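Local coordinates for protein thiamine pyrophosphokinase (Candida albicans, PDB 2G9Z) that catalyses transfer of a pyrophosphate group from ATP to thiamine, forming the cofactor thiamine pyrophosphate, at residues C89-A94 with F127-P132; L66-Q71 with E85-A90; L296-R301 with S313-S318. All coordinates share one frame; numbering follows the deposited sequence.

Interaction 1. Residues C89-A94 with F127-P132; sequences CADGGA and FDSISP. With MG (magnesium ion), chain C; MG (magnesium ion), chain D; VNP (3-[(4-amino-2-methylpyrimidin-5-yl)methyl]-5-(2-{[hydroxy(phosphonoamino)phosphoryl]oxy}ethyl)-4-methyl-1,3-thiazol-3-I um), chain H.
The magnesium site of the catalytic domain joins Asp91, just past strand 86-90, to the loop Phe127-Ile130. Asp91 OD2 and Asp128 OD1 each lie 2.3 Å from one magnesium ion. Asp128 bridges, because its OD2 binds a second magnesium at 2.1 Å, and O1B of the thiamine pyrophosphate analogue is bound to both metals. Both oxygens of the Asp91 carboxylate, the metal-bound OD2 included, also accept from loop backbone N-H groups. Ile130 N donates to Asp91 OD1 over 2.6 Å from above the carboxylate plane, while Ser129 N reaches Asp91 OD2 at 3.1 Å on the syn side but tilted out of that plane; Asp128 N adds a weak bond to OD2. With CG anti to the backbone N (chi1 -166°), Asp91 swings its carboxylate out from the type II' turn Ala90-Gly93 into this cradle, which should fix its rotation. OD1 also sits at the edge of the Phe127 ring. Ala94 CB packs on Ile130 CD1 at 3.6 Å. Asp126 and Asp155 complete the protein ligands of the ion that Asp91 binds. Such a two-metal cluster of aspartates at the carboxyl ends of parallel strands, gathered here round an imidodiphosphate, is typical of a pyrophosphoryl-transfer site.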
loop_
_atom_site.group_PDB
_atom_site.type_symbol
_atom_site.label_atom_id
_atom_site.label_comp_id
_atom_site.label_asym_id
_atom_site.label_seq_id
_atom_site.Cartn_x
_atom_site.Cartn_y
_atom_site.Cartn_z
ATOM N N CYS A 89 -19.483 9.022 -4.385
ATOM C CA CYS A 89 -18.206 9.725 -4.362
ATOM C C CYS A 89 -17.869 10.048 -2.915
ATOM O O CYS A 89 -18.688 10.611 -2.189
ATOM C CB CYS A 89 -18.260 11.039 -5.147
ATOM S SG CYS A 89 -18.346 10.873 -6.925
ATOM N N ALA A 90 -16.673 9.671 -2.487
ATOM C CA ALA A 90 -16.240 9.967 -1.131
ATOM C C ALA A 90 -15.529 11.317 -1.187
ATOM O O ALA A 90 -14.395 11.402 -1.652
ATOM C CB ALA A 90 -15.282 8.878 -0.627
ATOM N N ASP A 91 -16.212 12.368 -0.741
ATOM C CA ASP A 91 -15.663 13.725 -0.721
ATOM C C ASP A 91 -14.897 14.066 -2.000
ATOM O O ASP A 91 -15.493 14.190 -3.068
ATOM C CB ASP A 91 -14.749 13.906 0.497
ATOM C CG ASP A 91 -14.415 15.369 0.775
ATOM O OD1 ASP A 91 -14.791 16.244 -0.025
ATOM O OD2 ASP A 91 -13.768 15.652 1.797
ATOM N N GLY A 92 -13.577 14.206 -1.884
ATOM C CA GLY A 92 -12.741 14.537 -3.028
ATOM C C GLY A 92 -12.989 13.705 -4.273
ATOM O O GLY A 92 -12.687 14.139 -5.384
ATOM N N GLY A 93 -13.531 12.505 -4.093
ATOM C CA GLY A 93 -13.819 11.650 -5.231
ATOM C C GLY A 93 -14.713 12.342 -6.246
ATOM O O GLY A 93 -14.724 11.977 -7.424
ATOM N N ALA A 94 -15.469 13.341 -5.796
ATOM C CA ALA A 94 -16.348 14.087 -6.689
ATOM C C ALA A 94 -15.506 14.912 -7.663
ATOM O O ALA A 94 -15.844 15.024 -8.844
ATOM C CB ALA A 94 -17.275 14.998 -5.883
ATOM N N PHE A 127 -16.200 16.641 3.702
ATOM C CA PHE A 127 -16.061 17.673 2.681
ATOM C C PHE A 127 -14.924 18.675 2.827
ATOM O O PHE A 127 -15.114 19.872 2.593
ATOM C CB PHE A 127 -17.385 18.435 2.533
ATOM C CG PHE A 127 -18.540 17.567 2.132
ATOM C CD1 PHE A 127 -18.345 16.457 1.317
ATOM C CD2 PHE A 127 -19.828 17.866 2.553
ATOM C CE1 PHE A 127 -19.420 15.657 0.924
ATOM C CE2 PHE A 127 -20.907 17.075 2.165
ATOM C CZ PHE A 127 -20.700 15.967 1.350
ATOM N N ASP A 128 -13.744 18.201 3.205
ATOM C CA ASP A 128 -12.606 19.099 3.326
ATOM C C ASP A 128 -11.697 18.997 2.104
ATOM O O ASP A 128 -10.641 19.626 2.054
ATOM C CB ASP A 128 -11.812 18.810 4.601
ATOM C CG ASP A 128 -11.438 17.353 4.745
ATOM O OD1 ASP A 128 -11.667 16.562 3.808
ATOM O OD2 ASP A 128 -10.904 17.007 5.811
ATOM N N SER A 129 -12.113 18.211 1.114
ATOM C CA SER A 129 -11.330 18.063 -0.104
ATOM C C SER A 129 -12.152 18.427 -1.338
ATOM O O SER A 129 -11.626 19.007 -2.284
ATOM C CB SER A 129 -10.782 16.633 -0.233
ATOM O OG SER A 129 -11.824 15.693 -0.430
ATOM N N ILE A 130 -13.444 18.101 -1.330
ATOM C CA ILE A 130 -14.296 18.422 -2.474
ATOM C C ILE A 130 -14.255 19.937 -2.709
ATOM O O ILE A 130 -14.289 20.717 -1.761
ATOM C CB ILE A 130 -15.762 17.964 -2.235
ATOM C CG1 ILE A 130 -16.574 18.101 -3.524
ATOM C CG2 ILE A 130 -16.402 18.793 -1.132
ATOM C CD1 ILE A 130 -17.989 17.568 -3.414
ATOM N N SER A 131 -14.164 20.355 -3.966
ATOM C CA SER A 131 -14.111 21.778 -4.273
ATOM C C SER A 131 -15.512 22.376 -4.315
ATOM O O SER A 131 -16.455 21.737 -4.781
ATOM C CB SER A 131 -13.412 22.016 -5.616
ATOM O OG SER A 131 -14.222 21.588 -6.695
ATOM N N PRO A 132 -15.663 23.619 -3.825
ATOM C CA PRO A 132 -16.958 24.309 -3.805
ATOM C C PRO A 132 -17.673 24.189 -5.146
ATOM O O PRO A 132 -18.856 23.856 -5.205
ATOM C CB PRO A 132 -16.569 25.747 -3.485
ATOM C CG PRO A 132 -15.390 25.570 -2.587
ATOM C CD PRO A 132 -14.599 24.499 -3.311
HETATM MG MG MG C . -12.612 14.462 3.451
HETATM MG MG MG D . -10.985 14.959 6.454
HETATM O O2G VNP H . -9.018 14.282 6.534
HETATM P PG VNP H . -8.334 13.313 5.450
HETATM O O3G VNP H . -6.934 13.008 5.823
HETATM O O1G VNP H . -8.422 14.089 4.043
HETATM N N3B VNP H . -9.241 11.971 5.320
HETATM P PB VNP H . -10.820 12.213 5.602
HETATM O O2B VNP H . -11.554 10.965 5.301
HETATM O O1B VNP H . -11.230 13.437 4.879
HETATM O O1 VNP H . -10.900 12.514 7.184
HETATM C C7 VNP H . -10.494 11.590 8.200
HETATM C C12 VNP H . -11.341 11.911 9.433
HETATM C C11 VNP H . -11.029 11.124 10.710
HETATM C C10 VNP H . -9.826 11.598 11.528
HETATM C CM4 VNP H . -9.380 13.061 11.575
HETATM S S1 VNP H . -10.637 9.350 10.549
HETATM C C9 VNP H . -9.574 9.371 11.939
HETATM N N5 VNP H . -9.186 10.624 12.183
HETATM C C7A VNP H . -8.041 10.940 13.053
HETATM C C5A VNP H . -7.788 9.889 14.138
HETATM C C6A VNP H . -6.579 9.209 14.066
HETATM N N1A VNP H . -6.216 8.366 15.017
HETATM C C2A VNP H . -7.004 8.141 16.075
HETATM C CM2 VNP H . -6.541 7.184 17.176
HETATM N N3A VNP H . -8.187 8.766 16.182
HETATM C C4A VNP H . -8.595 9.630 15.243
HETATM N N4A VNP H . -9.779 10.219 15.378
HETATM O O HOH W 1 -10.711 14.003 2.122
#

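Interaction 2. Residues L66-Q71 with E85-A90; sequences LLILNQ and EIIVCA
Strands 66-68 and 86-90 are neighbours in a parallel part of the sheet; one face carries Leu66, Ile68, Ile87 and Cys89, the other Leu67 and Val88, and strands 205-210 and 122-125 pair at the outer edges. The strands run 16° from parallel. Four backbone hydrogen bonds join them in the usual parallel ladder, from Leu66 N to Ile86 O at one end to Ala90 N with Ile68 O at the other; the inner pair are the shorter, as in Val88 N to Leu66 O at 2.7 Å. Beyond Ala90 the chains part, and a water takes the next rung, accepting from Asn70 N at 3.1 Å and donating to Ala90 O at 3.2 Å. On the first face Ile68 and Ile87 lie side by side, Ile68 CD1 being 3.9 Å from Ile87 CG2. On the other, Leu67 has CG anti to its own N (chi1 175°), which carries CD1 across to within 3.8 Å of Val88 CG1. Leu69 CD1 touches Ala90 CB at 3.6 Å, just past the end of strand 64-68. Helix 77-81, the crossover of this beta-alpha-beta unit, packs Leu77 and Leu80 on Leu66 and Trp81 on Ile87, and helix 93-100 sets Ala94 and Leu97 against Cys89, whereas helix 155-170 covers the opposite face, with Ser159 against Leu67 and Ile163 against Val88.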
loop_
_atom_site.group_PDB
_atom_site.type_symbol
_atom_site.label_atom_id
_atom_site.label_comp_id
_atom_site.label_asym_id
_atom_site.label_seq_id
_atom_site.Cartn_x
_atom_site.Cartn_y
_atom_site.Cartn_z
ATOM N N LEU A 66 -20.353 1.562 -7.314
ATOM C CA LEU A 66 -19.071 2.164 -7.651
ATOM C C LEU A 66 -18.770 3.228 -6.600
ATOM O O LEU A 66 -19.552 4.162 -6.410
ATOM C CB LEU A 66 -19.114 2.816 -9.036
ATOM C CG LEU A 66 -17.844 3.566 -9.464
ATOM C CD1 LEU A 66 -16.676 2.595 -9.526
ATOM C CD2 LEU A 66 -18.050 4.223 -10.820
ATOM N N LEU A 67 -17.653 3.072 -5.901
ATOM C CA LEU A 67 -17.252 4.031 -4.883
ATOM C C LEU A 67 -16.011 4.737 -5.405
ATOM O O LEU A 67 -15.007 4.095 -5.712
ATOM C CB LEU A 67 -16.954 3.315 -3.567
ATOM C CG LEU A 67 -16.408 4.164 -2.414
ATOM C CD1 LEU A 67 -17.268 5.410 -2.205
ATOM C CD2 LEU A 67 -16.380 3.311 -1.144
ATOM N N ILE A 68 -16.082 6.060 -5.507
ATOM C CA ILE A 68 -14.972 6.843 -6.034
ATOM C C ILE A 68 -14.279 7.720 -5.008
ATOM O O ILE A 68 -14.858 8.684 -4.503
ATOM C CB ILE A 68 -15.449 7.743 -7.194
ATOM C CG1 ILE A 68 -16.187 6.892 -8.233
ATOM C CG2 ILE A 68 -14.253 8.470 -7.824
ATOM C CD1 ILE A 68 -16.912 7.696 -9.289
ATOM N N LEU A 69 -13.031 7.389 -4.698
ATOM C CA LEU A 69 -12.273 8.184 -3.751
ATOM C C LEU A 69 -11.463 9.254 -4.480
ATOM O O LEU A 69 -11.508 9.351 -5.705
ATOM C CB LEU A 69 -11.380 7.292 -2.883
ATOM C CG LEU A 69 -12.089 6.830 -1.599
ATOM C CD1 LEU A 69 -13.373 6.081 -1.939
ATOM C CD2 LEU A 69 -11.151 5.944 -0.785
ATOM N N ASN A 70 -10.714 10.041 -3.720
ATOM C CA ASN A 70 -9.958 11.160 -4.262
ATOM C C ASN A 70 -8.583 10.951 -4.909
ATOM O O ASN A 70 -7.550 11.119 -4.265
ATOM C CB ASN A 70 -9.856 12.232 -3.175
ATOM C CG ASN A 70 -9.347 13.558 -3.705
ATOM O OD1 ASN A 70 -9.478 13.857 -4.893
ATOM N ND2 ASN A 70 -8.779 14.367 -2.821
ATOM N N GLN A 71 -8.595 10.613 -6.197
ATOM C CA GLN A 71 -7.384 10.427 -6.994
ATOM C C GLN A 71 -7.779 10.477 -8.466
ATOM O O GLN A 71 -8.909 10.149 -8.826
ATOM C CB GLN A 71 -6.685 9.092 -6.674
ATOM C CG GLN A 71 -5.755 9.156 -5.458
ATOM C CD GLN A 71 -4.898 7.907 -5.290
ATOM O OE1 GLN A 71 -5.359 6.883 -4.784
ATOM N NE2 GLN A 71 -3.645 7.988 -5.724
ATOM N N GLU A 85 -25.290 0.004 -10.362
ATOM C CA GLU A 85 -26.620 0.429 -9.962
ATOM C C GLU A 85 -26.558 1.769 -9.231
ATOM O O GLU A 85 -27.353 2.672 -9.491
ATOM C CB GLU A 85 -27.208 -0.654 -9.059
ATOM C CG GLU A 85 -28.578 -0.378 -8.495
ATOM C CD GLU A 85 -29.139 -1.597 -7.794
ATOM O OE1 GLU A 85 -28.461 -2.124 -6.885
ATOM O OE2 GLU A 85 -30.252 -2.034 -8.154
ATOM N N ILE A 86 -25.596 1.889 -8.321
ATOM C CA ILE A 86 -25.411 3.105 -7.534
ATOM C C ILE A 86 -23.950 3.542 -7.579
ATOM O O ILE A 86 -23.047 2.704 -7.569
ATOM C CB ILE A 86 -25.813 2.866 -6.055
ATOM C CG1 ILE A 86 -27.337 2.770 -5.931
ATOM C CG2 ILE A 86 -25.269 3.973 -5.169
ATOM C CD1 ILE A 86 -28.062 4.079 -6.155
ATOM N N ILE A 87 -23.729 4.852 -7.645
ATOM C CA ILE A 87 -22.382 5.410 -7.663
ATOM C C ILE A 87 -22.248 6.377 -6.492
ATOM O O ILE A 87 -23.095 7.250 -6.295
ATOM C CB ILE A 87 -22.080 6.189 -8.966
ATOM C CG1 ILE A 87 -22.125 5.259 -10.181
ATOM C CG2 ILE A 87 -20.699 6.828 -8.872
ATOM C CD1 ILE A 87 -23.513 4.963 -10.702
ATOM N N VAL A 88 -21.179 6.217 -5.717
ATOM C CA VAL A 88 -20.928 7.071 -4.559
ATOM C C VAL A 88 -19.547 7.715 -4.621
ATOM O O VAL A 88 -18.555 7.033 -4.882
ATOM C CB VAL A 88 -20.993 6.259 -3.246
ATOM C CG1 VAL A 88 -20.685 7.162 -2.053
ATOM C CG2 VAL A 88 -22.351 5.599 -3.103
ATOM N N CYS A 89 -19.483 9.022 -4.385
ATOM C CA CYS A 89 -18.206 9.725 -4.362
ATOM C C CYS A 89 -17.869 10.048 -2.915
ATOM O O CYS A 89 -18.688 10.611 -2.189
ATOM C CB CYS A 89 -18.260 11.039 -5.147
ATOM S SG CYS A 89 -18.346 10.873 -6.925
ATOM N N ALA A 90 -16.673 9.671 -2.487
ATOM C CA ALA A 90 -16.240 9.967 -1.131
ATOM C C ALA A 90 -15.529 11.317 -1.187
ATOM O O ALA A 90 -14.395 11.402 -1.652
ATOM C CB ALA A 90 -15.282 8.878 -0.627
HETATM O O HOH W 2 -11.809 9.820 -0.789
#

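Interaction 3. Residues L296-R301 with S313-S318. With VNP (3-[(4-amino-2-methylpyrimidin-5-yl)methyl]-5-(2-{[hydroxy(phosphonoamino)phosphoryl]oxy}ethyl)-4-methyl-1,3-thiazol-3-I um), chain N.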
loop_
_atom_site.group_PDB
_atom_site.type_symbol
_atom_site.label_atom_id
_atom_site.label_comp_id
_atom_site.label_asym_id
_atom_site.label_seq_id
_atom_site.Cartn_x
_atom_site.Cartn_y
_atom_site.Cartn_z
ATOM N N LEU A 296 -1.083 -21.155 -10.151
ATOM C CA LEU A 296 -0.169 -20.018 -10.120
ATOM C C LEU A 296 1.187 -20.502 -10.632
ATOM O O LEU A 296 1.496 -21.691 -10.534
ATOM C CB LEU A 296 -0.035 -19.468 -8.698
ATOM C CG LEU A 296 -1.354 -18.989 -8.084
ATOM C CD1 LEU A 296 -1.088 -18.381 -6.709
ATOM C CD2 LEU A 296 -2.015 -17.964 -9.007
ATOM N N LYS A 297 1.979 -19.588 -11.186
ATOM C CA LYS A 297 3.301 -19.921 -11.713
ATOM C C LYS A 297 4.148 -20.563 -10.618
ATOM O O LYS A 297 4.865 -21.532 -10.859
ATOM C CB LYS A 297 3.985 -18.658 -12.240
ATOM C CG LYS A 297 5.374 -18.876 -12.846
ATOM C CD LYS A 297 5.325 -19.678 -14.132
ATOM C CE LYS A 297 6.729 -19.876 -14.704
ATOM N NZ LYS A 297 6.701 -20.723 -15.932
ATOM N N TYR A 298 4.058 -20.016 -9.413
ATOM C CA TYR A 298 4.783 -20.557 -8.274
ATOM C C TYR A 298 3.704 -21.023 -7.300
ATOM O O TYR A 298 3.325 -20.307 -6.372
ATOM C CB TYR A 298 5.671 -19.473 -7.659
ATOM C CG TYR A 298 6.632 -18.894 -8.670
ATOM C CD1 TYR A 298 7.872 -19.488 -8.911
ATOM C CD2 TYR A 298 6.272 -17.793 -9.442
ATOM C CE1 TYR A 298 8.725 -18.996 -9.898
ATOM C CE2 TYR A 298 7.113 -17.299 -10.431
ATOM C CZ TYR A 298 8.333 -17.902 -10.656
ATOM O OH TYR A 298 9.148 -17.412 -11.652
ATOM N N ASP A 299 3.181 -22.220 -7.558
ATOM C CA ASP A 299 2.132 -22.788 -6.728
ATOM C C ASP A 299 2.670 -23.169 -5.369
ATOM O O ASP A 299 3.789 -23.667 -5.242
ATOM C CB ASP A 299 1.492 -24.017 -7.395
ATOM C CG ASP A 299 0.313 -23.650 -8.285
ATOM O OD1 ASP A 299 -0.381 -22.651 -7.968
ATOM O OD2 ASP A 299 0.065 -24.365 -9.287
ATOM N N MET A 300 1.852 -22.941 -4.354
ATOM C CA MET A 300 2.235 -23.236 -2.984
ATOM C C MET A 300 1.453 -24.419 -2.433
ATOM O O MET A 300 0.304 -24.656 -2.805
ATOM C CB MET A 300 1.987 -21.996 -2.114
ATOM C CG MET A 300 2.866 -20.794 -2.469
ATOM S SD MET A 300 2.097 -19.175 -2.103
ATOM C CE MET A 300 1.020 -19.010 -3.510
ATOM N N ARG A 301 2.096 -25.173 -1.553
ATOM C CA ARG A 301 1.459 -26.304 -0.903
ATOM C C ARG A 301 1.878 -26.210 0.555
ATOM O O ARG A 301 3.065 -26.217 0.859
ATOM C CB ARG A 301 1.920 -27.632 -1.528
ATOM C CG ARG A 301 1.563 -27.768 -3.015
ATOM C CD ARG A 301 0.074 -27.527 -3.243
ATOM N NE ARG A 301 -0.214 -27.072 -4.600
ATOM C CZ ARG A 301 -0.108 -27.829 -5.688
ATOM N NH1 ARG A 301 0.280 -29.099 -5.586
ATOM N NH2 ARG A 301 -0.374 -27.311 -6.880
ATOM N N SER A 313 5.043 -12.589 -3.560
ATOM C CA SER A 313 4.861 -11.402 -4.388
ATOM C C SER A 313 5.514 -11.749 -5.714
ATOM O O SER A 313 6.343 -12.659 -5.780
ATOM C CB SER A 313 5.507 -10.156 -3.763
ATOM O OG SER A 313 6.902 -10.301 -3.601
ATOM N N SER A 314 5.140 -11.034 -6.765
ATOM C CA SER A 314 5.653 -11.320 -8.095
ATOM C C SER A 314 5.323 -12.759 -8.521
ATOM O O SER A 314 6.088 -13.393 -9.246
ATOM C CB SER A 314 7.160 -11.081 -8.156
ATOM O OG SER A 314 7.436 -9.692 -8.052
ATOM N N ASN A 315 4.199 -13.287 -8.041
ATOM C CA ASN A 315 3.778 -14.623 -8.460
ATOM C C ASN A 315 3.107 -14.331 -9.799
ATOM O O ASN A 315 2.925 -13.160 -10.142
ATOM C CB ASN A 315 2.754 -15.227 -7.487
ATOM C CG ASN A 315 2.784 -16.758 -7.483
ATOM O OD1 ASN A 315 2.995 -17.384 -8.522
ATOM N ND2 ASN A 315 2.564 -17.363 -6.315
ATOM N N ARG A 316 2.747 -15.364 -10.558
ATOM C CA ARG A 316 2.091 -15.160 -11.848
ATOM C C ARG A 316 0.927 -16.139 -11.986
ATOM O O ARG A 316 0.864 -17.152 -11.289
ATOM C CB ARG A 316 3.048 -15.396 -13.027
ATOM C CG ARG A 316 4.492 -14.989 -12.822
ATOM C CD ARG A 316 4.730 -13.488 -12.862
ATOM N NE ARG A 316 6.164 -13.222 -12.743
ATOM C CZ ARG A 316 6.696 -12.078 -12.317
ATOM N NH1 ARG A 316 5.919 -11.068 -11.964
ATOM N NH2 ARG A 316 8.015 -11.957 -12.219
ATOM N N ILE A 317 0.021 -15.840 -12.906
ATOM C CA ILE A 317 -1.140 -16.688 -13.124
ATOM C C ILE A 317 -0.950 -17.608 -14.330
ATOM O O ILE A 317 -0.837 -17.149 -15.464
ATOM C CB ILE A 317 -2.411 -15.826 -13.317
ATOM C CG1 ILE A 317 -2.661 -14.989 -12.053
ATOM C CG2 ILE A 317 -3.609 -16.720 -13.620
ATOM C CD1 ILE A 317 -3.880 -14.095 -12.125
ATOM N N SER A 318 -0.897 -18.911 -14.066
ATOM C CA SER A 318 -0.730 -19.904 -15.122
ATOM C C SER A 318 -2.076 -20.423 -15.631
ATOM O O SER A 318 -2.207 -20.787 -16.801
ATOM C CB SER A 318 0.114 -21.083 -14.615
ATOM O OG SER A 318 1.444 -20.676 -14.341
HETATM O O2G VNP N . 9.302 -9.643 -12.153
HETATM P PG VNP N . 8.662 -8.346 -11.453
HETATM O O3G VNP N . 7.217 -8.544 -11.198
HETATM O O1G VNP N . 8.928 -7.124 -12.466
HETATM N N3B VNP N . 9.485 -8.046 -10.084
HETATM P PB VNP N . 11.062 -8.427 -10.158
HETATM O O2B VNP N . 11.731 -7.889 -8.953
HETATM O O1B VNP N . 11.573 -7.998 -11.477
HETATM O O1 VNP N . 11.082 -10.038 -10.110
HETATM C C7 VNP N . 10.572 -10.816 -9.020
HETATM C C12 VNP N . 11.376 -12.117 -9.010
HETATM C C11 VNP N . 10.934 -13.201 -8.020
HETATM C C10 VNP N . 9.690 -14.006 -8.402
HETATM C CM4 VNP N . 9.297 -14.283 -9.856
HETATM S S1 VNP N . 10.482 -12.687 -6.330
HETATM C C9 VNP N . 9.331 -13.992 -6.153
HETATM N N5 VNP N . 8.964 -14.427 -7.361
HETATM C C7A VNP N . 7.767 -15.257 -7.571
HETATM C C5A VNP N . 7.393 -16.117 -6.360
HETATM C C6A VNP N . 6.145 -15.876 -5.797
HETATM N N1A VNP N . 5.689 -16.622 -4.808
HETATM C C2A VNP N . 6.417 -17.633 -4.315
HETATM C CM2 VNP N . 5.843 -18.502 -3.193
HETATM N N3A VNP N . 7.630 -17.898 -4.819
HETATM C C4A VNP N . 8.133 -17.167 -5.825
HETATM N N4A VNP N . 9.339 -17.466 -6.299
HETATM O O HOH W 3 8.367 -15.179 -13.447
#
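Asn315 holds CG away from its own N (chi1 -153°), which lays its amide alongside the backbone of Tyr298, while Tyr298 keeps CG beside its N (chi1 -57°) and slides its ring past that amide in the opposite direction. Here strand 298-301, paired with strand 23-26, meets edge strand 315-316 of the large mixed sheet in the vitamin B1 binding domain, linked by one backbone bridge (Leu296 with Ile317) and the Asn315 amide; together they wall the thiamine pocket. Asn315 OD1 accepts from Tyr298 N and Asn315 ND2 donates to Tyr298 O, each at 3.0 Å, and ND2 is also bonded to Ser312 OG. OD1 also takes the N-H of Arg316 on a lone pair in its carbonyl plane, so two donors grip it, and it lies at the edge of the Tyr298 ring. Next to this pair Lys297 N bonds to Arg316 O at 2.7 Å, straight at the N-H though the donor stands above the carbonyl plane, and CB of Lys297 rests on CB of Arg316; the Lys297 ammonium turns outward to Asp29. The ligand methylene C7A lies over one face of the Tyr298 ring, offset toward the rim, with the pyrimidine against the CG side, and Met300 CG touches the pyrimidine's methyl CM2. Arg316 NH1 and NH2 donate to the phosphate oxygens O3G and O2G at 2.9 and 2.6 Å, while Ser314 O sits 3.3 Å above the guanidinium plane, over its centre. Gln151 and Arg216 of the second subunit bond to Tyr298 OH and Ser314 OG, placing the pocket at the subunit interface. A water in the plane of both the Tyr298 ring and the guanidinium joins them, donating to Tyr298 OH and accepting from Arg316 NE, 3.0 Å from each.

In the fold
Interactions 1 and 2 adjoin, their centres about 11 Å apart: strand 86-90 pairs with strand 64-68 in interaction 2, then runs out into the magnesium-binding turn of interaction 1. Interaction 3 comes last along the chain, in the vitamin B1 binding domain on the far side of the chain's centre, with its centre about 39 Å from that of interaction 1 and 32 Å from that of interaction 2. Strands of one long mixed sheet reach all three. Within a subunit the metal cluster and thiamine pocket are thus remote; the dimer brings them together, since the analogue at interaction 1 is also bonded to Ser312, Ser314 and Arg316 of the second subunit.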